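PDB 5LO9: cytochrome C from Marichromatium purpuratum 984, which probably oxidises thiosulfate to tetrathionate, and may catalyse the reverse reduction, passing electrons through four covalently bound c-type hemes. Local coordinates for residues T50-F55 with A79-Y84; G133-P138 with C402-G407; A149-W154 with A165-V170. One frame throughout, in Å; residues are numbered along the deposited sequence.

In the fold
The three contacts follow the heme chain through the protein. Contact 1 packs two helices in the N-terminal cytochrome c region, contact 3 sits round the methionine ligand of the second heme, and contact 2 ties the loop 133-138 of that second region to the heme-binding motif 402-407 of the third. Centres lie about 18 Å apart for contacts 1 and 2, about 20 Å for 1 and 3, and about 17 Å for 2 and 3. Contacts 1 and 3 share the heme of chain D, one holding a propionate and the other supplying an axial ligand. FE of HEC (chain D) lies 16.0 Å from FE of HEC (chain F), the heme of contact 2, consistent with electron transfer between them.

Contact 1 of 3, residues T50-F55 with A79-Y84; sequences TQIERF and AVSAYY. With HEC (heme c), chain D; PGO (S-1,2-propanediol), chain I.
Ile52 reaches across to Val80 with the end of its side chain, CD1 coming 4.2 Å from Val80 CG2. The outer part of the isoleucine is extended (chi2 162°), which carries CD1 out from its helix towards both Val80 and the neighbouring Ser81. The hydroxyl of Ser81 turns back to its own helix and bonds Ile77 O. The touch is light but buried, and Ile52 and Val80 both also lie against the first heme, that of Cys21. On another side of helix 45-57, polar side chains hold a propionate of the chain D heme. Arg54 grips it with two donors: NE lies 3.0 Å from O1D, and NH2 meets O2D at the guanidinium edge in a nearly straight bond of 168°. Gln51 NE2 adds a bond of 3.1 Å to O1D, so that oxygen has two donors here, while Gln51 OE1 is held by Arg60. Thr50 CG2 lies over one face of the guanidinium, offset toward its rim. In the fold, helix 45-57 lies against helix 74-86, the last of this cytochrome c region, whose Tyr83 and Tyr84 pack in turn on the first, helix 2-10.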
loop_
_atom_site.group_PDB
_atom_site.type_symbol
_atom_site.label_atom_id
_atom_site.label_comp_id
_atom_site.label_asym_id
_atom_site.label_seq_id
_atom_site.Cartn_x
_atom_site.Cartn_y
_atom_site.Cartn_z
ATOM N N THR A 50 -49.614 5.796 -15.732
ATOM C CA THR A 50 -49.522 6.610 -14.521
ATOM C C THR A 50 -49.425 8.088 -14.868
ATOM O O THR A 50 -50.037 8.933 -14.207
ATOM C CB THR A 50 -48.320 6.176 -13.677
ATOM O OG1 THR A 50 -48.578 4.896 -13.124
ATOM C CG2 THR A 50 -48.039 7.149 -12.525
ATOM N N GLN A 51 -48.704 8.419 -15.931
ATOM C CA GLN A 51 -48.564 9.824 -16.293
ATOM C C GLN A 51 -49.882 10.378 -16.823
ATOM O O GLN A 51 -50.228 11.525 -16.546
ATOM C CB GLN A 51 -47.435 10.017 -17.317
ATOM C CG GLN A 51 -46.011 9.748 -16.753
ATOM C CD GLN A 51 -45.828 10.339 -15.383
ATOM O OE1 GLN A 51 -46.100 11.528 -15.167
ATOM N NE2 GLN A 51 -45.425 9.499 -14.427
ATOM N N ILE A 52 -50.616 9.607 -17.623
ATOM C CA ILE A 52 -51.932 10.063 -18.056
ATOM C C ILE A 52 -52.808 10.314 -16.836
ATOM O O ILE A 52 -53.517 11.323 -16.747
ATOM C CB ILE A 52 -52.544 9.045 -19.041
ATOM C CG1 ILE A 52 -51.810 9.139 -20.390
ATOM C CG2 ILE A 52 -53.995 9.325 -19.284
ATOM C CD1 ILE A 52 -51.982 7.956 -21.317
ATOM N N GLU A 53 -52.731 9.433 -15.854
ATOM C CA GLU A 53 -53.538 9.617 -14.664
ATOM C C GLU A 53 -53.024 10.766 -13.816
ATOM O O GLU A 53 -53.814 11.393 -13.099
ATOM C CB GLU A 53 -53.596 8.314 -13.861
ATOM C CG GLU A 53 -54.609 7.310 -14.427
ATOM C CD GLU A 53 -54.421 5.845 -13.922
ATOM O OE1 GLU A 53 -53.586 5.595 -13.010
ATOM O OE2 GLU A 53 -55.124 4.933 -14.446
ATOM N N ARG A 54 -51.720 11.071 -13.887
ATOM C CA ARG A 54 -51.215 12.246 -13.169
ATOM C C ARG A 54 -51.847 13.511 -13.716
ATOM O O ARG A 54 -52.243 14.397 -12.947
ATOM C CB ARG A 54 -49.692 12.372 -13.275
ATOM C CG ARG A 54 -48.903 11.374 -12.473
ATOM C CD ARG A 54 -47.685 11.973 -11.800
ATOM N NE ARG A 54 -46.762 10.920 -11.428
ATOM C CZ ARG A 54 -46.950 10.115 -10.385
ATOM N NH1 ARG A 54 -48.015 10.232 -9.602
ATOM N NH2 ARG A 54 -46.074 9.171 -10.128
ATOM N N PHE A 55 -51.923 13.619 -15.048
ATOM C CA PHE A 55 -52.579 14.750 -15.683
ATOM C C PHE A 55 -54.020 14.858 -15.189
ATOM O O PHE A 55 -54.489 15.943 -14.835
ATOM C CB PHE A 55 -52.560 14.560 -17.194
ATOM C CG PHE A 55 -51.295 14.958 -17.874
ATOM C CD1 PHE A 55 -50.972 16.282 -18.037
ATOM C CD2 PHE A 55 -50.452 13.998 -18.415
ATOM C CE1 PHE A 55 -49.830 16.644 -18.690
ATOM C CE2 PHE A 55 -49.289 14.352 -19.065
ATOM C CZ PHE A 55 -48.970 15.666 -19.195
ATOM N N ALA A 79 -55.063 0.899 -23.593
ATOM C CA ALA A 79 -54.706 0.519 -24.956
ATOM C C ALA A 79 -53.524 1.317 -25.469
ATOM O O ALA A 79 -52.584 0.734 -26.025
ATOM C CB ALA A 79 -55.880 0.718 -25.904
ATOM N N VAL A 80 -53.557 2.658 -25.325
ATOM C CA VAL A 80 -52.444 3.469 -25.848
ATOM C C VAL A 80 -51.184 3.221 -25.041
ATOM O O VAL A 80 -50.087 3.295 -25.584
ATOM C CB VAL A 80 -52.726 4.986 -25.905
ATOM C CG1 VAL A 80 -53.720 5.305 -26.974
ATOM C CG2 VAL A 80 -53.162 5.540 -24.545
ATOM N N SER A 81 -51.299 2.975 -23.738
ATOM C CA SER A 81 -50.106 2.641 -22.980
ATOM C C SER A 81 -49.433 1.387 -23.545
ATOM O O SER A 81 -48.223 1.375 -23.775
ATOM C CB SER A 81 -50.463 2.470 -21.509
ATOM O OG SER A 81 -51.123 3.628 -21.014
ATOM N N ALA A 82 -50.213 0.336 -23.831
ATOM C CA ALA A 82 -49.645 -0.885 -24.403
ATOM C C ALA A 82 -49.114 -0.658 -25.807
ATOM O O ALA A 82 -48.120 -1.275 -26.207
ATOM C CB ALA A 82 -50.679 -1.984 -24.429
ATOM N N TYR A 83 -49.776 0.193 -26.591
ATOM C CA TYR A 83 -49.303 0.436 -27.953
ATOM C C TYR A 83 -47.940 1.118 -27.953
ATOM O O TYR A 83 -47.003 0.649 -28.609
ATOM C CB TYR A 83 -50.313 1.280 -28.734
ATOM C CG TYR A 83 -49.779 1.786 -30.047
ATOM C CD1 TYR A 83 -49.823 1.010 -31.178
ATOM C CD2 TYR A 83 -49.223 3.043 -30.151
ATOM C CE1 TYR A 83 -49.317 1.475 -32.396
ATOM C CE2 TYR A 83 -48.723 3.523 -31.372
ATOM C CZ TYR A 83 -48.771 2.729 -32.491
ATOM O OH TYR A 83 -48.280 3.201 -33.708
ATOM N N TYR A 84 -47.791 2.208 -27.197
ATOM C CA TYR A 84 -46.532 2.952 -27.226
ATOM C C TYR A 84 -45.420 2.166 -26.547
ATOM O O TYR A 84 -44.247 2.331 -26.895
ATOM C CB TYR A 84 -46.707 4.343 -26.581
ATOM C CG TYR A 84 -47.288 5.348 -27.550
ATOM C CD1 TYR A 84 -46.577 5.710 -28.674
ATOM C CD2 TYR A 84 -48.549 5.899 -27.374
ATOM C CE1 TYR A 84 -47.086 6.592 -29.599
ATOM C CE2 TYR A 84 -49.071 6.812 -28.295
ATOM C CZ TYR A 84 -48.327 7.139 -29.410
ATOM O OH TYR A 84 -48.769 8.009 -30.376
HETATM FE FE HEC D . -35.403 11.780 -12.225
HETATM C CHA HEC D . -38.575 11.368 -13.610
HETATM C CHB HEC D . -34.650 14.157 -14.687
HETATM C CHC HEC D . -32.174 12.100 -10.943
HETATM C CHD HEC D . -36.251 9.637 -9.613
HETATM N NA HEC D . -36.432 12.592 -13.850
HETATM C C1A HEC D . -37.668 12.300 -14.233
HETATM C C2A HEC D . -38.125 13.061 -15.410
HETATM C C3A HEC D . -36.969 13.906 -15.723
HETATM C C4A HEC D . -35.970 13.528 -14.687
HETATM C CMA HEC D . -36.868 14.901 -16.845
HETATM C CAA HEC D . -39.442 13.019 -16.142
HETATM C CBA HEC D . -39.358 12.001 -17.268
HETATM C CGA HEC D . -40.634 11.981 -18.078
HETATM O O1A HEC D . -40.802 11.059 -18.904
HETATM O O2A HEC D . -41.472 12.895 -17.892
HETATM N NB HEC D . -33.725 12.915 -12.726
HETATM C C1B HEC D . -33.613 13.791 -13.727
HETATM C C2B HEC D . -32.271 14.423 -13.800
HETATM C C3B HEC D . -31.551 13.819 -12.674
HETATM C C4B HEC D . -32.551 12.911 -12.089
HETATM C CMB HEC D . -31.802 15.451 -14.792
HETATM C CAB HEC D . -30.136 14.023 -12.212
HETATM C CBB HEC D . -29.893 15.479 -11.937
HETATM N NC HEC D . -34.388 11.003 -10.585
HETATM C C1C HEC D . -33.121 11.224 -10.259
HETATM C C2C HEC D . -32.693 10.503 -9.043
HETATM C C3C HEC D . -33.899 9.779 -8.621
HETATM C C4C HEC D . -34.883 10.177 -9.662
HETATM C CMC HEC D . -31.331 10.564 -8.423
HETATM C CAC HEC D . -34.133 8.807 -7.486
HETATM C CBC HEC D . -33.540 9.115 -6.141
HETATM N ND HEC D . -37.097 10.699 -11.705
HETATM C C1D HEC D . -37.252 9.936 -10.635
HETATM C C2D HEC D . -38.589 9.316 -10.555
HETATM C C3D HEC D . -39.287 9.802 -11.722
HETATM C C4D HEC D . -38.255 10.659 -12.369
HETATM C CMD HEC D . -39.112 8.418 -9.506
HETATM C CAD HEC D . -40.704 9.485 -12.133
HETATM C CBD HEC D . -41.684 10.561 -11.645
HETATM C CGD HEC D . -43.126 10.123 -11.798
HETATM O O1D HEC D . -43.912 10.994 -12.222
HETATM O O2D HEC D . -43.473 8.943 -11.521
HETATM C C1 PGO I . -48.888 6.745 -7.466
HETATM C C2 PGO I . -47.355 6.595 -7.481
HETATM C C3 PGO I . -46.684 7.861 -6.898
HETATM O O1 PGO I . -49.204 8.163 -7.353
HETATM O O2 PGO I . -46.832 6.314 -8.809
#

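Contact 2 of 3, residues G133-P138 with C402-G407. With HEC (heme c), chain F; EDO (1,2-ethanediol), chain Q.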
loop_
_atom_site.group_PDB
_atom_site.type_symbol
_atom_site.label_atom_id
_atom_site.label_comp_id
_atom_site.label_asym_id
_atom_site.label_seq_id
_atom_site.Cartn_x
_atom_site.Cartn_y
_atom_site.Cartn_z
ATOM N N GLY A 133 -36.908 0.226 -15.198
ATOM C CA GLY A 133 -38.221 -0.292 -14.879
ATOM C C GLY A 133 -39.319 0.749 -14.949
ATOM O O GLY A 133 -39.155 1.848 -15.490
ATOM N N ALA A 134 -40.474 0.380 -14.393
ATOM C CA ALA A 134 -41.675 1.206 -14.550
ATOM C C ALA A 134 -41.615 2.484 -13.717
ATOM O O ALA A 134 -42.000 3.555 -14.199
ATOM C CB ALA A 134 -42.902 0.419 -14.165
ATOM N N VAL A 135 -41.087 2.394 -12.485
ATOM C CA VAL A 135 -40.953 3.565 -11.623
ATOM C C VAL A 135 -40.087 4.631 -12.253
ATOM O O VAL A 135 -40.348 5.826 -12.103
ATOM C CB VAL A 135 -40.336 3.179 -10.275
ATOM C CG1 VAL A 135 -40.093 4.416 -9.434
ATOM C CG2 VAL A 135 -41.187 2.270 -9.554
ATOM N N PHE A 136 -39.011 4.237 -12.908
ATOM C CA PHE A 136 -37.955 5.187 -13.241
ATOM C C PHE A 136 -37.850 5.325 -14.750
ATOM O O PHE A 136 -37.284 4.445 -15.414
ATOM C CB PHE A 136 -36.639 4.735 -12.615
ATOM C CG PHE A 136 -36.658 4.748 -11.108
ATOM C CD1 PHE A 136 -36.559 5.940 -10.396
ATOM C CD2 PHE A 136 -36.769 3.576 -10.398
ATOM C CE1 PHE A 136 -36.576 5.956 -8.980
ATOM C CE2 PHE A 136 -36.793 3.577 -8.986
ATOM C CZ PHE A 136 -36.699 4.764 -8.280
ATOM N N PRO A 137 -38.382 6.395 -15.337
ATOM C CA PRO A 137 -38.513 6.469 -16.791
ATOM C C PRO A 137 -37.192 6.813 -17.446
ATOM O O PRO A 137 -36.291 7.370 -16.793
ATOM C CB PRO A 137 -39.526 7.612 -16.999
ATOM C CG PRO A 137 -39.240 8.517 -15.886
ATOM C CD PRO A 137 -38.935 7.594 -14.692
ATOM N N PRO A 138 -37.076 6.573 -18.754
ATOM C CA PRO A 138 -35.886 7.009 -19.482
ATOM C C PRO A 138 -35.859 8.511 -19.634
ATOM O O PRO A 138 -36.899 9.162 -19.703
ATOM C CB PRO A 138 -36.030 6.326 -20.840
ATOM C CG PRO A 138 -37.471 6.086 -21.014
ATOM C CD PRO A 138 -38.100 6.027 -19.650
ATOM N N CYS A 402 -38.212 1.428 1.067
ATOM C CA CYS A 402 -37.056 0.772 0.449
ATOM C C CYS A 402 -37.472 -0.074 -0.748
ATOM O O CYS A 402 -36.784 -0.115 -1.779
ATOM C CB CYS A 402 -36.323 -0.107 1.466
ATOM S SG CYS A 402 -36.176 0.633 3.166
ATOM N N ALA A 403 -38.622 -0.738 -0.617
ATOM C CA ALA A 403 -39.053 -1.672 -1.647
ATOM C C ALA A 403 -39.182 -1.001 -3.012
ATOM O O ALA A 403 -39.036 -1.656 -4.042
ATOM C CB ALA A 403 -40.384 -2.282 -1.232
ATOM N N LEU A 404 -39.458 0.295 -3.047
ATOM C CA LEU A 404 -39.612 0.985 -4.320
ATOM C C LEU A 404 -38.425 0.716 -5.250
ATOM O O LEU A 404 -38.589 0.585 -6.471
ATOM C CB LEU A 404 -39.789 2.486 -4.050
ATOM C CG LEU A 404 -39.965 3.440 -5.225
ATOM C CD1 LEU A 404 -41.371 3.360 -5.866
ATOM C CD2 LEU A 404 -39.667 4.820 -4.721
ATOM N N CYS A 405 -37.218 0.707 -4.691
ATOM C CA CYS A 405 -35.976 0.487 -5.413
ATOM C C CYS A 405 -35.480 -0.943 -5.265
ATOM O O CYS A 405 -35.220 -1.623 -6.260
ATOM C CB CYS A 405 -34.915 1.448 -4.890
ATOM S SG CYS A 405 -35.244 3.183 -5.128
ATOM N N HIS A 406 -35.385 -1.424 -4.029
ATOM C CA HIS A 406 -34.798 -2.724 -3.793
ATOM C C HIS A 406 -35.756 -3.886 -4.026
ATOM O O HIS A 406 -35.295 -5.034 -4.020
ATOM C CB HIS A 406 -34.242 -2.779 -2.375
ATOM C CG HIS A 406 -33.070 -1.879 -2.188
ATOM N ND1 HIS A 406 -31.835 -2.148 -2.736
ATOM C CD2 HIS A 406 -32.943 -0.700 -1.535
ATOM C CE1 HIS A 406 -30.993 -1.181 -2.417
ATOM N NE2 HIS A 406 -31.641 -0.287 -1.692
ATOM N N GLY A 407 -37.046 -3.632 -4.224
ATOM C CA GLY A 407 -38.000 -4.669 -4.579
ATOM C C GLY A 407 -38.739 -5.210 -3.364
ATOM O O GLY A 407 -38.240 -5.206 -2.234
HETATM FE FE HEC F . -30.768 1.428 -0.906
HETATM C CHA HEC F . -27.527 0.488 -1.798
HETATM C CHB HEC F . -30.601 -0.518 1.993
HETATM C CHC HEC F . -33.810 2.731 0.112
HETATM C CHD HEC F . -31.227 2.885 -4.089
HETATM N NA HEC F . -29.323 0.188 -0.055
HETATM C C1A HEC F . -28.109 -0.073 -0.563
HETATM C C2A HEC F . -27.346 -1.027 0.289
HETATM C C3A HEC F . -28.237 -1.305 1.400
HETATM C C4A HEC F . -29.447 -0.503 1.079
HETATM C CMA HEC F . -27.944 -2.198 2.567
HETATM C CAA HEC F . -25.969 -1.585 0.131
HETATM C CBA HEC F . -26.080 -3.113 0.129
HETATM C CGA HEC F . -25.709 -3.753 -1.181
HETATM O O1A HEC F . -25.328 -3.026 -2.110
HETATM O O2A HEC F . -25.819 -4.996 -1.255
HETATM N NB HEC F . -31.974 1.155 0.758
HETATM C C1B HEC F . -31.756 0.352 1.792
HETATM C C2B HEC F . -32.832 0.412 2.806
HETATM C C3B HEC F . -33.775 1.380 2.255
HETATM C C4B HEC F . -33.123 1.787 0.989
HETATM C CMB HEC F . -32.928 -0.356 4.073
HETATM C CAB HEC F . -35.070 1.880 2.840
HETATM C CBB HEC F . -34.735 2.525 4.164
HETATM N NC HEC F . -32.254 2.583 -1.818
HETATM C C1C HEC F . -33.380 2.995 -1.256
HETATM C C2C HEC F . -34.257 3.751 -2.165
HETATM C C3C HEC F . -33.511 3.800 -3.408
HETATM C C4C HEC F . -32.287 3.023 -3.079
HETATM C CMC HEC F . -35.607 4.307 -1.851
HETATM C CAC HEC F . -33.857 4.393 -4.749
HETATM C CBC HEC F . -34.277 5.824 -4.782
HETATM N ND HEC F . -29.585 1.661 -2.608
HETATM C C1D HEC F . -29.927 2.270 -3.753
HETATM C C2D HEC F . -28.805 2.270 -4.729
HETATM C C3D HEC F . -27.723 1.583 -4.045
HETATM C C4D HEC F . -28.311 1.252 -2.740
HETATM C CMD HEC F . -28.750 2.841 -6.099
HETATM C CAD HEC F . -26.369 1.299 -4.595
HETATM C CBD HEC F . -25.594 2.612 -4.528
HETATM C CGD HEC F . -24.724 2.834 -5.759
HETATM O O1D HEC F . -24.713 2.043 -6.717
HETATM O O2D HEC F . -24.032 3.856 -5.799
HETATM C C1 EDO Q . -37.910 -2.419 -9.069
HETATM O O1 EDO Q . -37.331 -3.107 -7.939
HETATM C C2 EDO Q . -38.138 -0.904 -8.813
HETATM O O2 EDO Q . -38.396 -0.096 -10.006
#
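The ring of Phe136 has Val135 CG1 over the centre of one face, 3.4 Å above its plane, and O2 of an ethanediol, probably from the crystallisation liquor, near its edge. Cys405 SG comes 3.8 Å from Phe136 CZ; from the ring centroid it lies 71° off the normal, an oblique sulfur-aromatic contact made by a sulfur that is already a thioether. Phe421 adds a second ring inclined at about 45° to that of Phe136. The imidazole of His406 meets the chain F heme by its edge and binds the iron through NE2, at 2.1 Å from FE; ND1 bonds Pro422 O, which fixes the rotation of the ring, and Met450 supplies the other axial ligand. Beside Phe136, Val135 and Leu404 cross obliquely. With CG1 of Val135 anti to the backbone N (chi1 175°), both its methyls face the leucine, and CG2 lies 3.9 Å from Leu404 CD1. Residues 402-406 form the CXXCH heme-binding motif of c-type cytochromes: Cys402 SG is bonded to CAB and Cys405 SG to CAC. Its short helix begins after Cys402, whose O accepts from the N atoms of both Cys405 and His406. On its own side, Pro137 O takes a bond from ND1 of His125, the histidine ligand of the second heme. Phe136 touches that heme as well as the thioether sulfur of the third, so one aromatic ring and one sulfur bridge two redox centres, an arrangement that may assist electron transfer between them.

Contact 3 of 3, residues A149-W154 with A165-V170; sequences AQLQAW and ALMGAV. With HEC (heme c), chain D.
Gly168 N, beside Trp154 CD1 at 3.8 Å, gives its hydrogen to OE2 of Glu162, which also takes a weak bond from Met167 N. The other oxygen of that carboxylate, OE1, receives a weak bond from Trp154 NE1, so a single glutamate ties the indole to the first turn of helix 166-171. Against the indole lies Met167: its CB sits over one face, 3.5 Å from the centroid of the six-membered ring and 16° off the normal, in a CH-pi contact. SD stands further out above the same face, a more distant Met-aromatic contact. The methionine chain is bent at chi2 (-52°) and again at chi3, folding the sulfur to the iron, where Met167 SD lies 2.4 Å from FE of the chain D heme. His125 is the other axial ligand, giving the histidine-methionine pair of class I cytochromes c. The two helical segments run at 91° to each other, their axes 9.2 Å apart at closest. Beyond the sulfur, Met167 CE rests against Leu151 CD2, at 3.9 Å, and the same leucine methyl approaches CHB of the porphyrin. Trp154 also turns an edge to the heme, its CZ3 3.6 Å from C2A. With an alanine in place of Trp154, the indole surface over Met167 CB and beside the heme is gone, which is likely to open a gap there and leave Glu162 OE1 without this donor. One turn earlier, Gln150 OE1 bonds Arg159, and its NE2 reaches a propionate of the first heme.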
loop_
_atom_site.group_PDB
_atom_site.type_symbol
_atom_site.label_atom_id
_atom_site.label_comp_id
_atom_site.label_asym_id
_atom_site.label_seq_id
_atom_site.Cartn_x
_atom_site.Cartn_y
_atom_site.Cartn_z
ATOM N N ALA A 149 -38.658 21.379 -19.600
ATOM C CA ALA A 149 -39.934 21.770 -19.014
ATOM C C ALA A 149 -40.194 21.013 -17.709
ATOM O O ALA A 149 -40.586 21.612 -16.701
ATOM C CB ALA A 149 -41.063 21.527 -20.016
ATOM N N GLN A 150 -39.967 19.692 -17.700
ATOM C CA GLN A 150 -40.213 18.937 -16.477
ATOM C C GLN A 150 -39.344 19.451 -15.330
ATOM O O GLN A 150 -39.811 19.600 -14.189
ATOM C CB GLN A 150 -39.947 17.450 -16.719
ATOM C CG GLN A 150 -40.734 16.822 -17.848
ATOM C CD GLN A 150 -42.167 17.305 -17.955
ATOM O OE1 GLN A 150 -42.978 17.084 -17.067
ATOM N NE2 GLN A 150 -42.489 17.935 -19.055
ATOM N N LEU A 151 -38.068 19.727 -15.606
ATOM C CA LEU A 151 -37.205 20.170 -14.525
ATOM C C LEU A 151 -37.642 21.540 -14.038
ATOM O O LEU A 151 -37.684 21.797 -12.831
ATOM C CB LEU A 151 -35.743 20.185 -14.977
ATOM C CG LEU A 151 -35.061 18.850 -15.283
ATOM C CD1 LEU A 151 -33.629 19.104 -15.839
ATOM C CD2 LEU A 151 -35.013 17.974 -14.049
ATOM N N GLN A 152 -38.028 22.420 -14.958
ATOM C CA GLN A 152 -38.574 23.707 -14.547
ATOM C C GLN A 152 -39.857 23.518 -13.742
ATOM O O GLN A 152 -40.093 24.228 -12.756
ATOM C CB GLN A 152 -38.815 24.558 -15.774
ATOM C CG GLN A 152 -37.547 25.154 -16.318
ATOM C CD GLN A 152 -37.724 25.769 -17.694
ATOM O OE1 GLN A 152 -38.576 25.354 -18.505
ATOM N NE2 GLN A 152 -36.892 26.736 -17.981
ATOM N N ALA A 153 -40.679 22.535 -14.125
ATOM C CA ALA A 153 -41.929 22.302 -13.414
ATOM C C ALA A 153 -41.679 21.851 -11.984
ATOM O O ALA A 153 -42.231 22.416 -11.044
ATOM C CB ALA A 153 -42.765 21.265 -14.156
ATOM N N TRP A 154 -40.835 20.846 -11.796
ATOM C CA TRP A 154 -40.622 20.346 -10.448
ATOM C C TRP A 154 -39.966 21.406 -9.582
ATOM O O TRP A 154 -40.243 21.493 -8.376
ATOM C CB TRP A 154 -39.768 19.083 -10.475
ATOM C CG TRP A 154 -40.508 17.796 -10.498
ATOM C CD1 TRP A 154 -41.392 17.347 -9.570
ATOM C CD2 TRP A 154 -40.404 16.772 -11.476
ATOM N NE1 TRP A 154 -41.856 16.098 -9.909
ATOM C CE2 TRP A 154 -41.265 15.726 -11.085
ATOM C CE3 TRP A 154 -39.665 16.630 -12.640
ATOM C CZ2 TRP A 154 -41.401 14.558 -11.817
ATOM C CZ3 TRP A 154 -39.809 15.466 -13.376
ATOM C CH2 TRP A 154 -40.669 14.448 -12.960
ATOM N N ALA A 165 -41.242 12.133 -3.209
ATOM C CA ALA A 165 -40.929 13.498 -3.628
ATOM C C ALA A 165 -39.547 13.583 -4.274
ATOM O O ALA A 165 -38.895 14.637 -4.268
ATOM C CB ALA A 165 -41.012 14.446 -2.434
ATOM N N LEU A 166 -39.123 12.493 -4.904
ATOM C CA LEU A 166 -37.719 12.364 -5.269
ATOM C C LEU A 166 -37.300 13.449 -6.262
ATOM O O LEU A 166 -36.212 14.036 -6.126
ATOM C CB LEU A 166 -37.463 10.956 -5.819
ATOM C CG LEU A 166 -37.630 9.780 -4.841
ATOM C CD1 LEU A 166 -37.381 8.468 -5.563
ATOM C CD2 LEU A 166 -36.716 9.909 -3.638
ATOM N N MET A 167 -38.140 13.718 -7.275
ATOM C CA MET A 167 -37.757 14.658 -8.313
ATOM C C MET A 167 -37.992 16.085 -7.901
ATOM O O MET A 167 -37.396 16.988 -8.482
ATOM C CB MET A 167 -38.498 14.416 -9.625
ATOM C CG MET A 167 -37.873 13.324 -10.514
ATOM S SD MET A 167 -36.122 13.545 -10.840
ATOM C CE MET A 167 -36.074 15.073 -11.735
ATOM N N GLY A 168 -38.822 16.329 -6.901
ATOM C CA GLY A 168 -38.842 17.669 -6.361
ATOM C C GLY A 168 -37.542 17.980 -5.672
ATOM O O GLY A 168 -36.977 19.057 -5.848
ATOM N N ALA A 169 -37.022 17.007 -4.932
ATOM C CA ALA A 169 -35.742 17.199 -4.277
ATOM C C ALA A 169 -34.617 17.335 -5.303
ATOM O O ALA A 169 -33.732 18.180 -5.162
ATOM C CB ALA A 169 -35.486 16.040 -3.323
ATOM N N VAL A 170 -34.639 16.556 -6.368
ATOM C CA VAL A 170 -33.585 16.708 -7.357
ATOM C C VAL A 170 -33.681 18.071 -8.026
ATOM O O VAL A 170 -32.680 18.774 -8.190
ATOM C CB VAL A 170 -33.650 15.574 -8.383
ATOM C CG1 VAL A 170 -32.739 15.891 -9.562
ATOM C CG2 VAL A 170 -33.267 14.289 -7.709
HETATM FE FE HEC D . -35.403 11.780 -12.225
HETATM C CHA HEC D . -38.575 11.368 -13.610
HETATM C CHB HEC D . -34.650 14.157 -14.687
HETATM C CHC HEC D . -32.174 12.100 -10.943
HETATM C CHD HEC D . -36.251 9.637 -9.613
HETATM N NA HEC D . -36.432 12.592 -13.850
HETATM C C1A HEC D . -37.668 12.300 -14.233
HETATM C C2A HEC D . -38.125 13.061 -15.410
HETATM C C3A HEC D . -36.969 13.906 -15.723
HETATM C C4A HEC D . -35.970 13.528 -14.687
HETATM C CMA HEC D . -36.868 14.901 -16.845
HETATM C CAA HEC D . -39.442 13.019 -16.142
HETATM C CBA HEC D . -39.358 12.001 -17.268
HETATM C CGA HEC D . -40.634 11.981 -18.078
HETATM O O1A HEC D . -40.802 11.059 -18.904
HETATM O O2A HEC D . -41.472 12.895 -17.892
HETATM N NB HEC D . -33.725 12.915 -12.726
HETATM C C1B HEC D . -33.613 13.791 -13.727
HETATM C C2B HEC D . -32.271 14.423 -13.800
HETATM C C3B HEC D . -31.551 13.819 -12.674
HETATM C C4B HEC D . -32.551 12.911 -12.089
HETATM C CMB HEC D . -31.802 15.451 -14.792
HETATM C CAB HEC D . -30.136 14.023 -12.212
HETATM C CBB HEC D . -29.893 15.479 -11.937
HETATM N NC HEC D . -34.388 11.003 -10.585
HETATM C C1C HEC D . -33.121 11.224 -10.259
HETATM C C2C HEC D . -32.693 10.503 -9.043
HETATM C C3C HEC D . -33.899 9.779 -8.621
HETATM C C4C HEC D . -34.883 10.177 -9.662
HETATM C CMC HEC D . -31.331 10.564 -8.423
HETATM C CAC HEC D . -34.133 8.807 -7.486
HETATM C CBC HEC D . -33.540 9.115 -6.141
HETATM N ND HEC D . -37.097 10.699 -11.705
HETATM C C1D HEC D . -37.252 9.936 -10.635
HETATM C C2D HEC D . -38.589 9.316 -10.555
HETATM C C3D HEC D . -39.287 9.802 -11.722
HETATM C C4D HEC D . -38.255 10.659 -12.369
HETATM C CMD HEC D . -39.112 8.418 -9.506
HETATM C CAD HEC D . -40.704 9.485 -12.133
HETATM C CBD HEC D . -41.684 10.561 -11.645
HETATM C CGD HEC D . -43.126 10.123 -11.798
HETATM O O1D HEC D . -43.912 10.994 -12.222
HETATM O O2D HEC D . -43.473 8.943 -11.521
#